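Local coordinates for protein apical membrane antigen AMA1 (PDB 4YIV) that plays an important part in invasion of host cells by Toxoplasma gondii, as part of the moving junction formed between parasite and host membranes, at residues 252-257 with 315-320; 158-163 with 210-215; 66-71 with 99-104. All coordinates share one frame; numbering follows the deposited sequence.

Interaction 1. Residues 252-257 with 315-320. With NAG (2-acetamido-2-deoxy-beta-D-glucopyranose), chain B.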
ATOM      1  N   LEU A 252      -1.941 -15.102 -19.648  1.00 39.60           N
ATOM      2  CA  LEU A 252      -0.900 -15.846 -18.959  1.00 38.61           C
ATOM      3  C   LEU A 252      -1.544 -16.995 -18.197  1.00 38.66           C
ATOM      4  O   LEU A 252      -2.672 -16.883 -17.709  1.00 36.68           O
ATOM      5  CB  LEU A 252      -0.092 -14.937 -18.017  1.00 34.66           C
ATOM      6  CG  LEU A 252       0.490 -13.655 -18.625  1.00 35.94           C
ATOM      7  CD1 LEU A 252       1.228 -12.880 -17.540  1.00 36.15           C
ATOM      8  CD2 LEU A 252       1.407 -13.937 -19.821  1.00 44.32           C
ATOM      9  N   THR A 253      -0.830 -18.109 -18.086  1.00 38.56           N
ATOM     10  CA  THR A 253      -1.409 -19.316 -17.485  1.00 42.10           C
ATOM     11  C   THR A 253      -1.596 -19.218 -15.975  1.00 35.74           C
ATOM     12  O   THR A 253      -2.558 -19.759 -15.428  1.00 41.20           O
ATOM     13  CB  THR A 253      -0.537 -20.560 -17.804  1.00 50.39           C
ATOM     14  OG1 THR A 253      -0.465 -20.721 -19.223  1.00 59.13           O
ATOM     15  CG2 THR A 253      -1.146 -21.831 -17.211  1.00 51.32           C
ATOM     16  N   ASP A 254      -0.694 -18.530 -15.286  1.00 33.74           N
ATOM     17  CA  ASP A 254      -0.779 -18.463 -13.829  1.00 35.01           C
ATOM     18  C   ASP A 254      -1.624 -17.272 -13.344  1.00 36.35           C
ATOM     19  O   ASP A 254      -1.650 -16.962 -12.156  1.00 32.01           O
ATOM     20  CB  ASP A 254       0.620 -18.397 -13.220  1.00 35.36           C
ATOM     21  CG  ASP A 254       1.379 -17.145 -13.626  1.00 47.83           C
ATOM     22  OD1 ASP A 254       1.134 -16.618 -14.739  1.00 44.76           O
ATOM     23  OD2 ASP A 254       2.229 -16.686 -12.828  1.00 57.00           O
ATOM     24  N   THR A 255      -2.323 -16.605 -14.252  1.00 29.55           N
ATOM     25  CA  THR A 255      -3.255 -15.566 -13.825  1.00 27.30           C
ATOM     26  C   THR A 255      -4.528 -16.128 -13.199  1.00 26.11           C
ATOM     27  O   THR A 255      -5.126 -17.073 -13.683  1.00 29.47           O
ATOM     28  CB  THR A 255      -3.616 -14.646 -15.020  1.00 28.39           C
ATOM     29  OG1 THR A 255      -2.405 -14.017 -15.461  1.00 27.60           O
ATOM     30  CG2 THR A 255      -4.633 -13.583 -14.592  1.00 27.74           C
ATOM     31  N   VAL A 256      -4.921 -15.548 -12.074  1.00 24.11           N
ATOM     32  CA  VAL A 256      -6.168 -15.845 -11.457  1.00 25.68           C
ATOM     33  C   VAL A 256      -7.192 -14.875 -12.037  1.00 28.41           C
ATOM     34  O   VAL A 256      -7.014 -13.654 -11.952  1.00 28.95           O
ATOM     35  CB  VAL A 256      -6.085 -15.702  -9.901  1.00 24.31           C
ATOM     36  CG1 VAL A 256      -7.433 -15.932  -9.255  1.00 28.72           C
ATOM     37  CG2 VAL A 256      -5.040 -16.672  -9.325  1.00 26.58           C
ATOM     38  N   ILE A 257      -8.288 -15.408 -12.565  1.00 28.20           N
ATOM     39  CA  ILE A 257      -9.403 -14.578 -13.045  1.00 28.02           C
ATOM     40  C   ILE A 257     -10.658 -14.864 -12.243  1.00 31.06           C
ATOM     41  O   ILE A 257     -11.072 -16.007 -12.156  1.00 31.20           O
ATOM     42  CB  ILE A 257      -9.690 -14.833 -14.559  1.00 29.60           C
ATOM     43  CG1 ILE A 257      -8.468 -14.475 -15.403  1.00 28.33           C
ATOM     44  CG2 ILE A 257     -10.939 -14.052 -15.017  1.00 32.98           C
ATOM     45  CD1 ILE A 257      -8.581 -14.839 -16.856  1.00 36.27           C
ATOM     46  N   LEU A 315      -5.748 -11.222 -11.760  1.00 23.62           N
ATOM     47  CA  LEU A 315      -4.684 -11.046 -10.777  1.00 23.44           C
ATOM     48  C   LEU A 315      -3.421 -11.843 -11.074  1.00 27.67           C
ATOM     49  O   LEU A 315      -3.485 -13.029 -11.445  1.00 24.34           O
ATOM     50  CB  LEU A 315      -5.186 -11.455  -9.419  1.00 23.92           C
ATOM     51  CG  LEU A 315      -6.483 -10.816  -8.947  1.00 26.47           C
ATOM     52  CD1 LEU A 315      -7.021 -11.590  -7.804  1.00 31.75           C
ATOM     53  CD2 LEU A 315      -6.172  -9.436  -8.478  1.00 26.32           C
ATOM     54  N   SER A 316      -2.279 -11.190 -10.921  1.00 21.69           N
ATOM     55  CA  SER A 316      -0.986 -11.794 -11.271  1.00 25.13           C
ATOM     56  C   SER A 316       0.123 -11.323 -10.336  1.00 24.17           C
ATOM     57  O   SER A 316       0.008 -10.243  -9.745  1.00 25.47           O
ATOM     58  CB  SER A 316      -0.638 -11.440 -12.713  1.00 28.31           C
ATOM     59  OG  SER A 316       0.659 -11.870 -13.034  1.00 30.21           O
ATOM     60  N   ASP A 317       1.185 -12.122 -10.187  1.00 23.51           N
ATOM     61  CA  ASP A 317       2.387 -11.709  -9.472  1.00 23.67           C
ATOM     62  C   ASP A 317       3.479 -11.242 -10.426  1.00 26.15           C
ATOM     63  O   ASP A 317       4.597 -10.950 -10.004  1.00 27.79           O
ATOM     64  CB  ASP A 317       2.921 -12.839  -8.577  1.00 28.23           C
ATOM     65  CG  ASP A 317       3.335 -14.090  -9.362  1.00 40.48           C
ATOM     66  OD1 ASP A 317       3.260 -14.074 -10.607  1.00 34.17           O
ATOM     67  OD2 ASP A 317       3.753 -15.092  -8.721  1.00 39.32           O
ATOM     68  N   GLN A 318       3.152 -11.161 -11.711  1.00 28.31           N
ATOM     69  CA  GLN A 318       4.103 -10.657 -12.709  1.00 29.48           C
ATOM     70  C   GLN A 318       4.150  -9.126 -12.750  1.00 26.51           C
ATOM     71  O   GLN A 318       3.151  -8.465 -13.075  1.00 28.40           O
ATOM     72  CB  GLN A 318       3.736 -11.205 -14.096  1.00 34.73           C
ATOM     73  CG  GLN A 318       3.858 -12.730 -14.220  1.00 37.65           C
ATOM     74  CD  GLN A 318       5.309 -13.206 -14.166  1.00 50.28           C
ATOM     75  OE1 GLN A 318       5.654 -14.078 -13.364  1.00 55.38           O
ATOM     76  NE2 GLN A 318       6.166 -12.629 -15.024  1.00 48.77           N
ATOM     77  N   VAL A 319       5.297  -8.567 -12.390  1.00 26.88           N
ATOM     78  CA  VAL A 319       5.498  -7.126 -12.466  1.00 28.11           C
ATOM     79  C   VAL A 319       5.228  -6.683 -13.905  1.00 34.26           C
ATOM     80  O   VAL A 319       5.802  -7.236 -14.846  1.00 33.14           O
ATOM     81  CB  VAL A 319       6.912  -6.735 -12.034  1.00 32.34           C
ATOM     82  CG1 VAL A 319       7.162  -5.247 -12.266  1.00 28.90           C
ATOM     83  CG2 VAL A 319       7.124  -7.074 -10.567  1.00 32.57           C
ATOM     84  N   PRO A 320       4.331  -5.707 -14.096  1.00 31.05           N
ATOM     85  CA  PRO A 320       4.088  -5.315 -15.489  1.00 32.12           C
ATOM     86  C   PRO A 320       5.282  -4.584 -16.137  1.00 31.31           C
ATOM     87  O   PRO A 320       6.022  -3.812 -15.502  1.00 29.41           O
ATOM     88  CB  PRO A 320       2.862  -4.394 -15.382  1.00 33.46           C
ATOM     89  CG  PRO A 320       2.830  -3.927 -14.014  1.00 34.64           C
ATOM     90  CD  PRO A 320       3.459  -4.986 -13.152  1.00 29.75           C
TER
HETATM   91  C1  NAG B 501      11.488  -5.448 -11.023  1.00 43.94           C
HETATM   92  C2  NAG B 501      12.102  -6.023 -12.296  1.00 45.99           C
HETATM   93  C3  NAG B 501      13.004  -7.210 -11.992  1.00 44.26           C
HETATM   94  C4  NAG B 501      14.012  -6.831 -10.919  1.00 46.70           C
HETATM   95  C5  NAG B 501      13.289  -6.285  -9.695  1.00 47.63           C
HETATM   96  C6  NAG B 501      14.285  -5.881  -8.613  1.00 42.92           C
HETATM   97  C7  NAG B 501      10.456  -5.536 -14.011  1.00 41.61           C
HETATM   98  C8  NAG B 501       9.300  -6.059 -14.810  1.00 37.97           C
HETATM   99  N2  NAG B 501      11.055  -6.419 -13.218  1.00 42.39           N
HETATM  100  O3  NAG B 501      13.694  -7.608 -13.181  1.00 54.61           O
HETATM  101  O4  NAG B 501      14.778  -7.983 -10.551  1.00 56.28           O
HETATM  102  O5  NAG B 501      12.496  -5.154 -10.053  1.00 42.01           O
HETATM  103  O6  NAG B 501      15.053  -4.761  -9.064  1.00 47.36           O
HETATM  104  O7  NAG B 501      10.825  -4.375 -14.085  1.00 50.33           O
HETATM  105  O   HOH W   1       0.122 -14.115 -14.276  1.00 32.11           O
HETATM  106  O   HOH W   2      -1.893 -15.045 -10.125  1.00 33.52           O
HETATM  107  O   HOH W   3       0.501 -14.998 -11.128  1.00 37.40           O
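T255 lies against the backbone of L315 and the CB of S316. Its CB is 3.9 Å from L315 O. From there the side chain forks. CG2 is anti to the backbone N and beside the carbonyl carbon, which brings it to 3.4 Å from L315 O. OG1 takes the other branch, beside the backbone N. It faces S316 CB, accepts a hydrogen bond from a water, and is also hydrogen-bonded to Y249 O. The same water donates to D254 OD1 and is hydrogen-bonded to S316 OG, so three side chains share it. The strands themselves pair one residue further on. V256 and L315 form an antiparallel hydrogen-bonded pair, with V256 N to L315 O at 3.0 Å and L315 N to V256 O at 2.7 Å. This joins the outermost strand 256-259 to strand 311-316 in the five-stranded sheet of the second PAN-like domain. Past the sheet the chain of 315-320 bends in an ST turn, where S316 OG accepts from Q318 N at 2.9 Å. D254 and D317 meet nearby with their carboxylate planes 61° apart. D254 OD2 is 3.6 Å from D317 OD1, a close approach of like charges. A second water accepts from D317 N and lies where it can donate to D254 O. Further along, V319 CG1 touches C8 of the protein-attached N-acetylglucosamine at 3.4 Å.

Interaction 2. Residues 158-163 with 210-215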
ATOM      1  N   PRO A 158       5.658   2.179  12.420  1.00 19.85           N
ATOM      2  CA  PRO A 158       4.917   2.543  11.214  1.00 19.11           C
ATOM      3  C   PRO A 158       3.944   3.699  11.490  1.00 18.49           C
ATOM      4  O   PRO A 158       3.734   4.104  12.651  1.00 20.09           O
ATOM      5  CB  PRO A 158       4.212   1.238  10.835  1.00 18.32           C
ATOM      6  CG  PRO A 158       3.946   0.579  12.171  1.00 20.64           C
ATOM      7  CD  PRO A 158       5.170   0.906  13.002  1.00 22.17           C
ATOM      8  N   PHE A 159       3.406   4.279  10.429  1.00 20.49           N
ATOM      9  CA  PHE A 159       2.528   5.424  10.575  1.00 19.87           C
ATOM     10  C   PHE A 159       1.231   5.204   9.822  1.00 19.45           C
ATOM     11  O   PHE A 159       1.164   4.388   8.907  1.00 17.33           O
ATOM     12  CB  PHE A 159       3.191   6.742  10.049  1.00 20.43           C
ATOM     13  CG  PHE A 159       3.355   6.781   8.564  1.00 20.40           C
ATOM     14  CD1 PHE A 159       4.486   6.260   7.975  1.00 18.57           C
ATOM     15  CD2 PHE A 159       2.363   7.314   7.741  1.00 22.12           C
ATOM     16  CE1 PHE A 159       4.652   6.263   6.599  1.00 19.37           C
ATOM     17  CE2 PHE A 159       2.522   7.323   6.351  1.00 23.23           C
ATOM     18  CZ  PHE A 159       3.691   6.790   5.781  1.00 20.85           C
ATOM     19  N   VAL A 160       0.226   6.000  10.187  1.00 19.92           N
ATOM     20  CA  VAL A 160      -0.955   6.159   9.354  1.00 21.15           C
ATOM     21  C   VAL A 160      -1.174   7.657   9.161  1.00 19.87           C
ATOM     22  O   VAL A 160      -1.265   8.431  10.135  1.00 21.85           O
ATOM     23  CB  VAL A 160      -2.236   5.490   9.971  1.00 21.68           C
ATOM     24  CG1 VAL A 160      -3.481   5.889   9.185  1.00 21.66           C
ATOM     25  CG2 VAL A 160      -2.086   3.957   9.991  1.00 24.27           C
ATOM     26  N   TYR A 161      -1.256   8.051   7.901  1.00 18.61           N
ATOM     27  CA  TYR A 161      -1.644   9.428   7.576  1.00 19.89           C
ATOM     28  C   TYR A 161      -3.155   9.467   7.352  1.00 22.41           C
ATOM     29  O   TYR A 161      -3.703   8.766   6.487  1.00 20.85           O
ATOM     30  CB  TYR A 161      -0.890   9.964   6.349  1.00 21.06           C
ATOM     31  CG  TYR A 161      -1.174  11.453   6.108  1.00 21.44           C
ATOM     32  CD1 TYR A 161      -0.974  12.368   7.120  1.00 25.19           C
ATOM     33  CD2 TYR A 161      -1.706  11.910   4.903  1.00 24.94           C
ATOM     34  CE1 TYR A 161      -1.268  13.707   6.948  1.00 27.53           C
ATOM     35  CE2 TYR A 161      -2.007  13.278   4.720  1.00 27.71           C
ATOM     36  CZ  TYR A 161      -1.780  14.155   5.746  1.00 28.75           C
ATOM     37  OH  TYR A 161      -2.066  15.507   5.611  1.00 33.18           O
ATOM     38  N   ASP A 162      -3.818  10.305   8.149  1.00 23.10           N
ATOM     39  CA  ASP A 162      -5.236  10.570   8.009  1.00 22.59           C
ATOM     40  C   ASP A 162      -5.295  11.827   7.174  1.00 23.11           C
ATOM     41  O   ASP A 162      -5.000  12.912   7.686  1.00 22.19           O
ATOM     42  CB  ASP A 162      -5.914  10.759   9.378  1.00 23.55           C
ATOM     43  CG  ASP A 162      -7.425  11.057   9.268  1.00 28.26           C
ATOM     44  OD1 ASP A 162      -7.884  11.549   8.190  1.00 27.61           O
ATOM     45  OD2 ASP A 162      -8.137  10.812  10.284  1.00 27.17           O
ATOM     46  N   SER A 163      -5.595  11.662   5.893  1.00 23.97           N
ATOM     47  CA  SER A 163      -5.469  12.758   4.936  1.00 26.72           C
ATOM     48  C   SER A 163      -6.682  13.683   5.003  1.00 28.95           C
ATOM     49  O   SER A 163      -6.623  14.822   4.538  1.00 30.51           O
ATOM     50  CB  SER A 163      -5.304  12.242   3.508  1.00 26.43           C
ATOM     51  OG  SER A 163      -6.454  11.525   3.082  1.00 25.01           O
ATOM     52  N   LEU A 210      -7.195   6.949   4.668  1.00 19.65           N
ATOM     53  CA  LEU A 210      -6.118   6.460   5.539  1.00 18.74           C
ATOM     54  C   LEU A 210      -5.019   5.838   4.694  1.00 21.24           C
ATOM     55  O   LEU A 210      -5.296   5.049   3.794  1.00 22.82           O
ATOM     56  CB  LEU A 210      -6.628   5.434   6.525  1.00 21.40           C
ATOM     57  CG  LEU A 210      -7.677   5.970   7.510  1.00 22.66           C
ATOM     58  CD1 LEU A 210      -8.001   4.878   8.488  1.00 24.68           C
ATOM     59  CD2 LEU A 210      -7.209   7.232   8.226  1.00 21.26           C
ATOM     60  N   ILE A 211      -3.780   6.194   4.997  1.00 18.97           N
ATOM     61  CA  ILE A 211      -2.647   5.705   4.243  1.00 16.02           C
ATOM     62  C   ILE A 211      -1.658   5.109   5.239  1.00 18.29           C
ATOM     63  O   ILE A 211      -1.127   5.817   6.083  1.00 19.10           O
ATOM     64  CB  ILE A 211      -2.021   6.803   3.442  1.00 18.77           C
ATOM     65  CG1 ILE A 211      -3.063   7.343   2.453  1.00 23.06           C
ATOM     66  CG2 ILE A 211      -0.837   6.292   2.660  1.00 21.62           C
ATOM     67  CD1 ILE A 211      -2.870   8.759   2.153  1.00 30.11           C
ATOM     68  N   TYR A 212      -1.392   3.814   5.090  1.00 18.10           N
ATOM     69  CA  TYR A 212      -0.506   3.087   6.020  1.00 15.52           C
ATOM     70  C   TYR A 212       0.886   3.027   5.453  1.00 17.45           C
ATOM     71  O   TYR A 212       1.044   2.811   4.266  1.00 21.32           O
ATOM     72  CB  TYR A 212      -1.033   1.678   6.245  1.00 18.43           C
ATOM     73  CG  TYR A 212      -0.344   0.898   7.345  1.00 19.28           C
ATOM     74  CD1 TYR A 212       0.874   0.224   7.119  1.00 22.18           C
ATOM     75  CD2 TYR A 212      -0.936   0.771   8.581  1.00 19.34           C
ATOM     76  CE1 TYR A 212       1.507  -0.499   8.145  1.00 19.64           C
ATOM     77  CE2 TYR A 212      -0.332   0.036   9.600  1.00 21.79           C
ATOM     78  CZ  TYR A 212       0.890  -0.585   9.387  1.00 21.88           C
ATOM     79  OH  TYR A 212       1.454  -1.321  10.419  1.00 23.12           O
ATOM     80  N   GLY A 213       1.914   3.204   6.290  1.00 17.97           N
ATOM     81  CA  GLY A 213       3.271   3.008   5.800  1.00 19.87           C
ATOM     82  C   GLY A 213       4.266   2.640   6.877  1.00 17.12           C
ATOM     83  O   GLY A 213       4.093   2.987   8.048  1.00 18.35           O
ATOM     84  N   SER A 214       5.371   2.026   6.470  1.00 18.56           N
ATOM     85  CA  SER A 214       6.498   1.895   7.376  1.00 17.11           C
ATOM     86  C   SER A 214       7.162   3.265   7.528  1.00 20.06           C
ATOM     87  O   SER A 214       6.994   4.161   6.681  1.00 19.56           O
ATOM     88  CB  SER A 214       7.513   0.861   6.875  1.00 18.47           C
ATOM     89  OG  SER A 214       8.527   1.436   6.106  1.00 20.81           O
ATOM     90  N   ALA A 215       7.940   3.434   8.591  1.00 17.22           N
ATOM     91  CA  ALA A 215       8.683   4.681   8.775  1.00 19.21           C
ATOM     92  C   ALA A 215       9.664   4.913   7.664  1.00 20.69           C
ATOM     93  O   ALA A 215      10.073   6.068   7.444  1.00 20.86           O
ATOM     94  CB  ALA A 215       9.416   4.703  10.091  1.00 20.00           C
TER
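F159 and G213 are joined by two backbone hydrogen bonds, and Y161 and I211 by two more. F159 N reaches G213 O at 2.8 Å with an N-H...O angle of 168°. I211 N to Y161 O is the most bent of the four, at 147°. V160 with Y212, between them, and D162 with L210, beyond Y161 and I211, are non-hydrogen-bonded pairs. There the CA-H groups of V160, Y212 and L210 approach I211 O, F159 O and Y161 O. These are adjacent strands of the five-stranded antiparallel sheet in the first PAN-like domain. Strand 61-62 flanks 210-213, and strand 167-170 flanks 159-162.

The face that carries F159, Y161 and I211 holds two aromatic rings. The CG of F159 sits between its own backbone N and carbonyl carbon (chi1 70°), which folds the ring back over G213. G213 CA lies over the ring face, 4.0 Å from the centroid, in a CH-pi contact. S214 O comes to the ring edge, 3.1 Å from F159 CE1. Y161, on the same face, leads away toward helix 132-141, and its ring edge meets I211 CD1.

Apolar contacts dominate the face of V160, Y212, D162 and L210. V160 CG2 comes to 3.7 Å from Y212 CD2, the two side chains crossing at about a right angle. P158 lies alongside Y212, with CG 3.6 Å from the hydroxyl oxygen OH. L210 CD2 reaches D162 CB at 3.9 Å.

D162 OD1 accepts from K165 N. K64 makes a cation-pi contact with the Y212 ring.

The chemistry implies a buried strand pair whose backbone polar groups are largely matched within the sheet, and in which a glycine lets an aromatic ring lie flat on the neighbouring strand.

Interaction 3. Residues 66-71 with 99-104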
ATOM      1  N   ILE A  66      -6.172  -1.446   9.881  1.00 19.79           N
ATOM      2  CA  ILE A  66      -6.193  -2.686  10.651  1.00 19.57           C
ATOM      3  C   ILE A  66      -7.570  -2.799  11.324  1.00 23.08           C
ATOM      4  O   ILE A  66      -7.936  -1.959  12.118  1.00 23.83           O
ATOM      5  CB  ILE A  66      -5.087  -2.716  11.702  1.00 18.24           C
ATOM      6  CG1 ILE A  66      -3.705  -2.379  11.065  1.00 17.94           C
ATOM      7  CG2 ILE A  66      -5.036  -4.110  12.352  1.00 19.75           C
ATOM      8  CD1 ILE A  66      -3.326  -3.364   9.917  1.00 19.37           C
ATOM      9  N   GLU A  67      -8.313  -3.838  10.979  1.00 20.27           N
ATOM     10  CA  GLU A  67      -9.629  -4.061  11.529  1.00 24.45           C
ATOM     11  C   GLU A  67      -9.523  -4.885  12.805  1.00 25.04           C
ATOM     12  O   GLU A  67      -8.916  -5.959  12.774  1.00 22.70           O
ATOM     13  CB  GLU A  67     -10.477  -4.797  10.485  1.00 25.21           C
ATOM     14  CG  GLU A  67     -11.880  -5.233  10.930  1.00 30.59           C
ATOM     15  CD  GLU A  67     -12.568  -6.064   9.835  1.00 37.68           C
ATOM     16  OE1 GLU A  67     -13.417  -5.529   9.092  1.00 42.71           O
ATOM     17  OE2 GLU A  67     -12.232  -7.248   9.701  1.00 37.40           O
ATOM     18  N   LEU A  68     -10.150  -4.433  13.896  1.00 22.08           N
ATOM     19  CA  LEU A  68     -10.007  -5.114  15.185  1.00 24.65           C
ATOM     20  C   LEU A  68     -11.212  -6.002  15.478  1.00 27.27           C
ATOM     21  O   LEU A  68     -12.268  -5.834  14.882  1.00 26.50           O
ATOM     22  CB  LEU A  68      -9.837  -4.101  16.317  1.00 23.49           C
ATOM     23  CG  LEU A  68      -8.829  -2.974  16.114  1.00 22.54           C
ATOM     24  CD1 LEU A  68      -8.617  -2.268  17.435  1.00 23.24           C
ATOM     25  CD2 LEU A  68      -7.520  -3.486  15.570  1.00 22.20           C
ATOM     26  N   GLN A  69     -11.056  -6.940  16.404  1.00 26.55           N
ATOM     27  CA  GLN A  69     -12.171  -7.834  16.781  1.00 26.50           C
ATOM     28  C   GLN A  69     -12.409  -7.807  18.304  1.00 25.79           C
ATOM     29  O   GLN A  69     -12.435  -8.849  18.971  1.00 24.19           O
ATOM     30  CB  GLN A  69     -11.889  -9.261  16.295  1.00 26.47           C
ATOM     31  CG  GLN A  69     -11.873  -9.458  14.742  1.00 27.09           C
ATOM     32  CD  GLN A  69     -13.225  -9.228  14.077  1.00 38.86           C
ATOM     33  OE1 GLN A  69     -14.289  -9.431  14.678  1.00 44.15           O
ATOM     34  NE2 GLN A  69     -13.187  -8.802  12.822  1.00 41.77           N
ATOM     35  N   GLN A  70     -12.490  -6.601  18.857  1.00 27.79           N
ATOM     36  CA  GLN A  70     -12.800  -6.412  20.262  1.00 25.99           C
ATOM     37  C   GLN A  70     -14.294  -6.677  20.462  1.00 29.60           C
ATOM     38  O   GLN A  70     -15.053  -6.626  19.500  1.00 30.02           O
ATOM     39  CB  GLN A  70     -12.471  -4.984  20.713  1.00 25.03           C
ATOM     40  CG  GLN A  70     -10.935  -4.676  20.761  1.00 26.52           C
ATOM     41  CD  GLN A  70     -10.653  -3.198  20.876  1.00 25.02           C
ATOM     42  OE1 GLN A  70     -11.429  -2.378  20.395  1.00 25.86           O
ATOM     43  NE2 GLN A  70      -9.555  -2.848  21.535  1.00 25.05           N
ATOM     44  N   PRO A  71     -14.710  -6.922  21.710  1.00 29.96           N
ATOM     45  CA  PRO A  71     -16.139  -7.008  22.038  1.00 34.35           C
ATOM     46  C   PRO A  71     -16.877  -5.776  21.558  1.00 36.18           C
ATOM     47  O   PRO A  71     -16.330  -4.670  21.666  1.00 35.81           O
ATOM     48  CB  PRO A  71     -16.154  -7.075  23.572  1.00 32.87           C
ATOM     49  CG  PRO A  71     -14.835  -7.654  23.936  1.00 31.87           C
ATOM     50  CD  PRO A  71     -13.861  -7.116  22.899  1.00 28.65           C
ATOM     51  N   GLY A  99      -8.741  -0.114  23.605  1.00 26.77           N
ATOM     52  CA  GLY A  99      -7.977   0.921  22.909  1.00 27.03           C
ATOM     53  C   GLY A  99      -7.542   0.479  21.513  1.00 23.55           C
ATOM     54  O   GLY A  99      -8.164  -0.401  20.892  1.00 23.03           O
ATOM     55  N   GLY A 100      -6.473   1.095  21.005  1.00 24.09           N
ATOM     56  CA  GLY A 100      -5.984   0.772  19.675  1.00 22.69           C
ATOM     57  C   GLY A 100      -4.477   0.700  19.632  1.00 23.37           C
ATOM     58  O   GLY A 100      -3.823   0.216  20.579  1.00 22.74           O
ATOM     59  N   PHE A 101      -3.916   1.176  18.524  1.00 24.10           N
ATOM     60  CA  PHE A 101      -2.511   0.957  18.208  1.00 22.48           C
ATOM     61  C   PHE A 101      -1.685   2.229  18.352  1.00 22.98           C
ATOM     62  O   PHE A 101      -0.459   2.159  18.313  1.00 23.34           O
ATOM     63  CB  PHE A 101      -2.342   0.455  16.785  1.00 22.08           C
ATOM     64  CG  PHE A 101      -2.720  -0.994  16.555  1.00 20.82           C
ATOM     65  CD1 PHE A 101      -3.358  -1.765  17.512  1.00 23.07           C
ATOM     66  CD2 PHE A 101      -2.424  -1.569  15.344  1.00 19.46           C
ATOM     67  CE1 PHE A 101      -3.671  -3.090  17.241  1.00 22.54           C
ATOM     68  CE2 PHE A 101      -2.743  -2.859  15.062  1.00 19.99           C
ATOM     69  CZ  PHE A 101      -3.364  -3.638  16.032  1.00 20.32           C
ATOM     70  N   ASN A 102      -2.363   3.365  18.457  1.00 21.87           N
ATOM     71  CA  ASN A 102      -1.715   4.668  18.513  1.00 23.11           C
ATOM     72  C   ASN A 102      -0.796   4.891  19.700  1.00 24.97           C
ATOM     73  O   ASN A 102      -1.130   4.560  20.828  1.00 25.66           O
ATOM     74  CB  ASN A 102      -2.777   5.769  18.468  1.00 24.77           C
ATOM     75  CG  ASN A 102      -2.184   7.145  18.265  1.00 29.98           C
ATOM     76  OD1 ASN A 102      -1.664   7.456  17.202  1.00 27.67           O
ATOM     77  ND2 ASN A 102      -2.272   7.980  19.287  1.00 30.38           N
ATOM     78  N   LEU A 103       0.362   5.477  19.427  1.00 22.26           N
ATOM     79  CA  LEU A 103       1.327   5.745  20.469  1.00 26.53           C
ATOM     80  C   LEU A 103       0.720   6.796  21.386  1.00 32.56           C
ATOM     81  O   LEU A 103       0.300   7.851  20.935  1.00 29.21           O
ATOM     82  CB  LEU A 103       2.623   6.240  19.835  1.00 25.78           C
ATOM     83  CG  LEU A 103       3.773   6.656  20.741  1.00 34.94           C
ATOM     84  CD1 LEU A 103       5.086   6.296  20.076  1.00 38.38           C
ATOM     85  CD2 LEU A 103       3.698   8.151  20.981  1.00 42.02           C
ATOM     86  N   ASN A 104       0.679   6.491  22.678  1.00 34.00           N
ATOM     87  CA  ASN A 104       0.085   7.385  23.666  1.00 34.77           C
ATOM     88  C   ASN A 104       1.058   8.192  24.514  1.00 36.91           C
ATOM     89  O   ASN A 104       0.644   8.895  25.424  1.00 43.20           O
ATOM     90  CB  ASN A 104      -0.874   6.614  24.569  1.00 31.25           C
ATOM     91  CG  ASN A 104      -0.155   5.693  25.527  1.00 37.91           C
ATOM     92  OD1 ASN A 104       1.068   5.622  25.535  1.00 38.51           O
ATOM     93  ND2 ASN A 104      -0.914   4.991  26.348  1.00 41.44           N
TER
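I66 and L68 both turn their side chains onto F101, and Q70 continues the row toward G99. The two backbones do not pair as strands here, since their nearest CA atoms are 8.4 Å apart, L68 CA to G100 CA. Instead, strand 65-68 pairs with strand 198-201 in a two-stranded antiparallel sheet. This small sheet meets the loop that follows helix 87-93, in the first PAN-like domain of the protein. Side chains alone bridge the gap from the 66-71 side.

I66 and F101 cross at about a right angle. The CG2 branch of I66 does most of the touching, 3.8 Å from F101 CE2. I66 CB stands a little further off, 4.1 Å from that same CE2. L68 and F101 run past each other in opposite directions. L68 CD2 comes to 4.2 Å from F101 CZ, so the far end of the ring lies beside both aliphatic side chains. Both approach the ring obliquely. F198 of the partner strand packs edge-to-face with F101 and also touches I66 and L68, which ties the ring to both strands of the sheet. The other methyl of L68, CD1, lies 4.0 Å from G99 O.

Q70 is the polar end of the row. Its chain runs extended beyond CG (chi2 166°), which carries the amide across to the loop at G99. The amide nitrogen serves two carbonyls, those of L97 and G99. Q70 NE2 donates to G99 O at 2.9 Å, a bent bond of 142° that reaches the oxygen 24° out of its carbonyl plane.

Along the chain the order is interaction 3, interaction 2, interaction 1, each closing before the next opens. Interactions 2 and 3 are neighbours in the first PAN-like domain, with centres about 15 Å apart and nearest atoms about 4 Å apart. Interaction 2 lies within the five-stranded sheet, and interaction 3 joins a separate two-stranded sheet to a loop. Interaction 1 stands in the second PAN-like domain, its centre about 28 Å from that of interaction 2 and about 34 Å from that of interaction 3. The two five-stranded sheets have the same strand order, 1-5-3-4-2. Interaction 1 pairs the last two strands in that order, and interaction 2 two inside it. The contacts thus sample both PAN-like domains.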